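PDB 4GXW: adenosine deaminase from Burkholderia ambifaria, which binds a zinc ion and, as a member of the adenosine and AMP deaminase family, probably removes the amino group of adenine or a related purine by hydrolysis. Local coordinates for residues I158-V168 and R194-D205. Numbering follows the deposited sequence.
Sequences IDREQDPDEAV and RPPELFWKAYRD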
loop_
_atom_site.group_PDB
_atom_site.type_symbol
_atom_site.label_atom_id
_atom_site.label_comp_id
_atom_site.label_asym_id
_atom_site.label_seq_id
_atom_site.Cartn_x
_atom_site.Cartn_y
_atom_site.Cartn_z
ATOM N N ILE A 158 3.331 -13.251 1.307
ATOM C CA ILE A 158 4.416 -14.133 0.926
ATOM C C ILE A 158 5.679 -13.337 0.619
ATOM O O ILE A 158 5.614 -12.300 -0.051
ATOM C CB ILE A 158 4.010 -14.934 -0.327
ATOM C CG1 ILE A 158 2.812 -15.841 -0.005
ATOM C CG2 ILE A 158 5.196 -15.698 -0.900
ATOM C CD1 ILE A 158 2.060 -16.295 -1.239
ATOM N N ASP A 159 6.812 -13.779 1.164
ATOM C CA ASP A 159 8.125 -13.242 0.829
ATOM C C ASP A 159 8.586 -14.043 -0.386
ATOM O O ASP A 159 9.040 -15.181 -0.255
ATOM C CB ASP A 159 9.059 -13.447 2.031
ATOM C CG ASP A 159 10.472 -12.978 1.787
ATOM O OD1 ASP A 159 10.842 -12.667 0.635
ATOM O OD2 ASP A 159 11.224 -12.942 2.789
ATOM N N ARG A 160 8.454 -13.468 -1.574
ATOM C CA ARG A 160 8.690 -14.243 -2.790
ATOM C C ARG A 160 10.158 -14.595 -3.022
ATOM O O ARG A 160 10.474 -15.369 -3.923
ATOM C CB ARG A 160 8.100 -13.539 -4.015
ATOM C CG ARG A 160 8.923 -12.358 -4.519
ATOM C CD ARG A 160 8.081 -11.422 -5.397
ATOM N NE ARG A 160 7.481 -12.133 -6.527
ATOM C CZ ARG A 160 6.338 -11.796 -7.129
ATOM N NH1 ARG A 160 5.658 -10.720 -6.745
ATOM N NH2 ARG A 160 5.881 -12.550 -8.130
ATOM N N GLU A 161 11.055 -14.036 -2.215
ATOM C CA GLU A 161 12.470 -14.381 -2.315
ATOM C C GLU A 161 12.792 -15.696 -1.621
ATOM O O GLU A 161 13.880 -16.243 -1.802
ATOM C CB GLU A 161 13.340 -13.244 -1.776
ATOM C CG GLU A 161 13.183 -11.956 -2.586
ATOM C CD GLU A 161 13.990 -10.804 -2.037
ATOM O OE1 GLU A 161 15.042 -11.051 -1.402
ATOM O OE2 GLU A 161 13.568 -9.644 -2.223
ATOM N N GLN A 162 11.846 -16.209 -0.842
ATOM C CA GLN A 162 12.006 -17.506 -0.196
ATOM C C GLN A 162 11.243 -18.581 -0.960
ATOM O O GLN A 162 10.471 -18.284 -1.876
ATOM C CB GLN A 162 11.575 -17.445 1.280
ATOM C CG GLN A 162 12.006 -16.176 2.058
ATOM C CD GLN A 162 13.444 -15.716 1.816
ATOM O OE1 GLN A 162 14.357 -16.529 1.628
ATOM N NE2 GLN A 162 13.655 -14.397 1.847
ATOM N N ASP A 163 11.492 -19.835 -0.594
ATOM C CA ASP A 163 10.904 -20.999 -1.263
ATOM C C ASP A 163 9.370 -20.994 -1.190
ATOM O O ASP A 163 8.793 -20.508 -0.210
ATOM C CB ASP A 163 11.445 -22.266 -0.590
ATOM C CG ASP A 163 11.145 -23.532 -1.369
ATOM O OD1 ASP A 163 10.048 -24.104 -1.187
ATOM O OD2 ASP A 163 12.019 -23.977 -2.150
ATOM N N PRO A 164 8.697 -21.530 -2.225
ATOM C CA PRO A 164 7.228 -21.621 -2.174
ATOM C C PRO A 164 6.683 -22.414 -0.979
ATOM O O PRO A 164 5.527 -22.186 -0.614
ATOM C CB PRO A 164 6.854 -22.276 -3.517
ATOM C CG PRO A 164 8.151 -22.711 -4.150
ATOM C CD PRO A 164 9.233 -21.858 -3.556
ATOM N N ASP A 165 7.480 -23.297 -0.378
ATOM C CA ASP A 165 7.064 -23.965 0.859
ATOM C C ASP A 165 6.767 -22.990 1.998
ATOM O O ASP A 165 5.902 -23.252 2.838
ATOM C CB ASP A 165 8.129 -24.949 1.348
ATOM C CG ASP A 165 8.168 -26.219 0.544
ATOM O OD1 ASP A 165 7.211 -26.481 -0.208
ATOM O OD2 ASP A 165 9.157 -26.964 0.687
ATOM N N GLU A 166 7.489 -21.874 2.043
ATOM C CA GLU A 166 7.267 -20.895 3.100
ATOM C C GLU A 166 5.924 -20.215 2.887
ATOM O O GLU A 166 5.243 -19.850 3.844
ATOM C CB GLU A 166 8.400 -19.860 3.171
ATOM C CG GLU A 166 9.749 -20.422 3.618
ATOM C CD GLU A 166 9.771 -20.932 5.056
ATOM O OE1 GLU A 166 8.871 -20.598 5.855
ATOM O OE2 GLU A 166 10.717 -21.669 5.395
ATOM N N ALA A 167 5.536 -20.064 1.623
ATOM C CA ALA A 167 4.251 -19.469 1.285
ATOM C C ALA A 167 3.098 -20.368 1.753
ATOM O O ALA A 167 2.132 -19.885 2.348
ATOM C CB ALA A 167 4.165 -19.194 -0.225
ATOM N N VAL A 168 3.216 -21.672 1.504
ATOM C CA VAL A 168 2.236 -22.629 2.005
ATOM C C VAL A 168 2.172 -22.578 3.534
ATOM O O VAL A 168 1.084 -22.632 4.118
ATOM C CB VAL A 168 2.529 -24.059 1.493
ATOM C CG1 VAL A 168 1.610 -25.090 2.161
ATOM C CG2 VAL A 168 2.376 -24.110 -0.022
ATOM N N ARG A 194 11.359 -14.271 -9.736
ATOM C CA ARG A 194 10.514 -14.981 -8.779
ATOM C C ARG A 194 9.059 -14.827 -9.213
ATOM O O ARG A 194 8.263 -14.135 -8.565
ATOM C CB ARG A 194 10.721 -14.460 -7.351
ATOM C CG ARG A 194 12.171 -14.463 -6.882
ATOM C CD ARG A 194 12.744 -15.868 -6.825
ATOM N NE ARG A 194 12.165 -16.634 -5.723
ATOM C CZ ARG A 194 12.417 -17.915 -5.489
ATOM N NH1 ARG A 194 13.230 -18.596 -6.286
ATOM N NH2 ARG A 194 11.845 -18.521 -4.458
ATOM N N PRO A 195 8.696 -15.468 -10.328
ATOM C CA PRO A 195 7.401 -15.183 -10.951
ATOM C C PRO A 195 6.224 -15.732 -10.141
ATOM O O PRO A 195 6.381 -16.677 -9.361
ATOM C CB PRO A 195 7.520 -15.870 -12.311
ATOM C CG PRO A 195 8.436 -17.003 -12.056
ATOM C CD PRO A 195 9.465 -16.460 -11.099
ATOM N N PRO A 196 5.038 -15.151 -10.340
ATOM C CA PRO A 196 3.899 -15.498 -9.476
ATOM C C PRO A 196 3.464 -16.964 -9.544
ATOM O O PRO A 196 3.023 -17.493 -8.519
ATOM C CB PRO A 196 2.791 -14.551 -9.962
ATOM C CG PRO A 196 3.204 -14.170 -11.370
ATOM C CD PRO A 196 4.702 -14.091 -11.310
ATOM N N GLU A 197 3.595 -17.602 -10.702
ATOM C CA GLU A 197 3.193 -19.000 -10.823
ATOM C C GLU A 197 4.007 -19.954 -9.943
ATOM O O GLU A 197 3.575 -21.060 -9.649
ATOM C CB GLU A 197 3.196 -19.456 -12.288
ATOM C CG GLU A 197 4.560 -19.488 -12.969
ATOM C CD GLU A 197 4.942 -18.196 -13.675
ATOM O OE1 GLU A 197 4.442 -17.104 -13.293
ATOM O OE2 GLU A 197 5.776 -18.275 -14.615
ATOM N N LEU A 198 5.189 -19.517 -9.512
ATOM C CA LEU A 198 5.992 -20.312 -8.597
ATOM C C LEU A 198 5.226 -20.619 -7.303
ATOM O O LEU A 198 5.457 -21.648 -6.661
ATOM C CB LEU A 198 7.298 -19.569 -8.288
ATOM C CG LEU A 198 8.354 -20.219 -7.397
ATOM C CD1 LEU A 198 8.766 -21.570 -7.979
ATOM C CD2 LEU A 198 9.562 -19.288 -7.252
ATOM N N PHE A 199 4.303 -19.723 -6.959
ATOM C CA PHE A 199 3.569 -19.745 -5.691
ATOM C C PHE A 199 2.119 -20.206 -5.851
ATOM O O PHE A 199 1.251 -19.884 -5.033
ATOM C CB PHE A 199 3.666 -18.359 -5.040
ATOM C CG PHE A 199 5.087 -17.947 -4.807
ATOM C CD1 PHE A 199 5.751 -18.365 -3.663
ATOM C CD2 PHE A 199 5.797 -17.237 -5.768
ATOM C CE1 PHE A 199 7.082 -18.050 -3.455
ATOM C CE2 PHE A 199 7.133 -16.914 -5.563
ATOM C CZ PHE A 199 7.771 -17.317 -4.406
ATOM N N TRP A 200 1.866 -20.993 -6.894
ATOM C CA TRP A 200 0.518 -21.470 -7.183
ATOM C C TRP A 200 -0.098 -22.208 -5.994
ATOM O O TRP A 200 -1.297 -22.079 -5.733
ATOM C CB TRP A 200 0.504 -22.375 -8.430
ATOM C CG TRP A 200 1.205 -23.684 -8.253
ATOM C CD1 TRP A 200 2.510 -23.965 -8.553
ATOM C CD2 TRP A 200 0.644 -24.904 -7.748
ATOM N NE1 TRP A 200 2.793 -25.273 -8.253
ATOM C CE2 TRP A 200 1.665 -25.873 -7.756
ATOM C CE3 TRP A 200 -0.628 -25.268 -7.283
ATOM C CZ2 TRP A 200 1.457 -27.188 -7.315
ATOM C CZ3 TRP A 200 -0.832 -26.559 -6.851
ATOM C CH2 TRP A 200 0.204 -27.509 -6.865
ATOM N N LYS A 201 0.700 -22.986 -5.273
ATOM C CA LYS A 201 0.144 -23.814 -4.208
ATOM C C LYS A 201 -0.434 -22.994 -3.055
ATOM O O LYS A 201 -1.532 -23.283 -2.558
ATOM C CB LYS A 201 1.194 -24.804 -3.706
ATOM C CG LYS A 201 0.638 -25.917 -2.849
ATOM C CD LYS A 201 1.709 -26.966 -2.571
ATOM C CE LYS A 201 1.228 -27.980 -1.572
ATOM N NZ LYS A 201 2.343 -28.899 -1.272
ATOM N N ALA A 202 0.293 -21.962 -2.645
ATOM C CA ALA A 202 -0.164 -21.125 -1.552
ATOM C C ALA A 202 -1.450 -20.401 -1.920
ATOM O O ALA A 202 -2.347 -20.257 -1.085
ATOM C CB ALA A 202 0.915 -20.130 -1.164
ATOM N N TYR A 203 -1.542 -19.947 -3.169
ATOM C CA TYR A 203 -2.756 -19.268 -3.628
ATOM C C TYR A 203 -3.945 -20.222 -3.683
ATOM O O TYR A 203 -5.039 -19.871 -3.228
ATOM C CB TYR A 203 -2.523 -18.514 -4.956
ATOM C CG TYR A 203 -1.867 -17.172 -4.703
ATOM C CD1 TYR A 203 -0.500 -17.075 -4.463
ATOM C CD2 TYR A 203 -2.622 -16.014 -4.652
ATOM C CE1 TYR A 203 0.091 -15.846 -4.186
ATOM C CE2 TYR A 203 -2.039 -14.790 -4.374
ATOM C CZ TYR A 203 -0.689 -14.718 -4.141
ATOM O OH TYR A 203 -0.126 -13.493 -3.853
ATOM N N ARG A 204 -3.725 -21.431 -4.199
ATOM C CA ARG A 204 -4.764 -22.459 -4.181
ATOM C C ARG A 204 -5.250 -22.713 -2.760
ATOM O O ARG A 204 -6.456 -22.747 -2.490
ATOM C CB ARG A 204 -4.236 -23.778 -4.750
ATOM C CG ARG A 204 -5.233 -24.935 -4.645
ATOM C CD ARG A 204 -4.533 -26.274 -4.756
ATOM N NE ARG A 204 -3.724 -26.557 -3.572
ATOM C CZ ARG A 204 -3.021 -27.672 -3.397
ATOM N NH1 ARG A 204 -3.013 -28.611 -4.338
ATOM N NH2 ARG A 204 -2.319 -27.844 -2.285
ATOM N N ASP A 205 -4.307 -22.879 -1.842
ATOM C CA ASP A 205 -4.654 -23.178 -0.461
ATOM C C ASP A 205 -5.395 -22.011 0.189
ATOM O O ASP A 205 -6.348 -22.233 0.937
ATOM C CB ASP A 205 -3.399 -23.509 0.358
ATOM C CG ASP A 205 -2.798 -24.857 0.015
ATOM O OD1 ASP A 205 -3.358 -25.602 -0.814
ATOM O OD2 ASP A 205 -1.753 -25.179 0.616
HETATM O O HOH W 1 3.387 -21.844 -2.832
HETATM O O HOH W 2 4.340 -27.205 0.092
#
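Phe199 lies at the centre of the contact, its ring inserted between strand end and helix start: Ala167 CB meets the ring edge, 3.9 Å from Phe199 CD1, while Ile158 CG2 and Pro164 CA approach obliquely. With CG anti to its carbonyl carbon (chi1 -58°), Phe199 carries CZ up to the backbone of Arg160. Next to it Ala167 CB and Ala202 CB touch at 3.5 Å, which lets the first turns of helices 164-176 and 200-208 run side by side, the axes of segments 164-168 and 200-205 8.2 Å apart at closest approach and inclined by only 11°. Ile158 CD1 closes the inner side, 3.6 Å from Tyr203 CE1; Val168 CG2 lies against the extended chain of Lys201 at the outer side. Here the links become polar: one water joins Pro164 O to Ala202 N, another Asp165 OD1 to Lys201 NZ.

At the loop end each arginine side chain bonds to backbone carbonyls of the opposite segment, the guanidinium planes nearly perpendicular. Arg194 NE gives Arg160 O an almost straight bond (2.8 Å, 176°), while Arg194 NH2 reaches Gln162 O from above its carbonyl plane. Leu198 CD2 covers one face of this guanidinium. In return, Arg160 NE and NH2 both grip Arg194 O, at 3.0 and 2.9 Å, and Arg160 NH1 bonds to the backbone O of the zinc ligand His216, so second-shell bonding probably helps to position that strand end. Neighbouring helices packed in parallel outside a parallel sheet, with loops meeting at the strands' C-terminal ends near the metal, are characteristic of the TIM-barrel amidohydrolases.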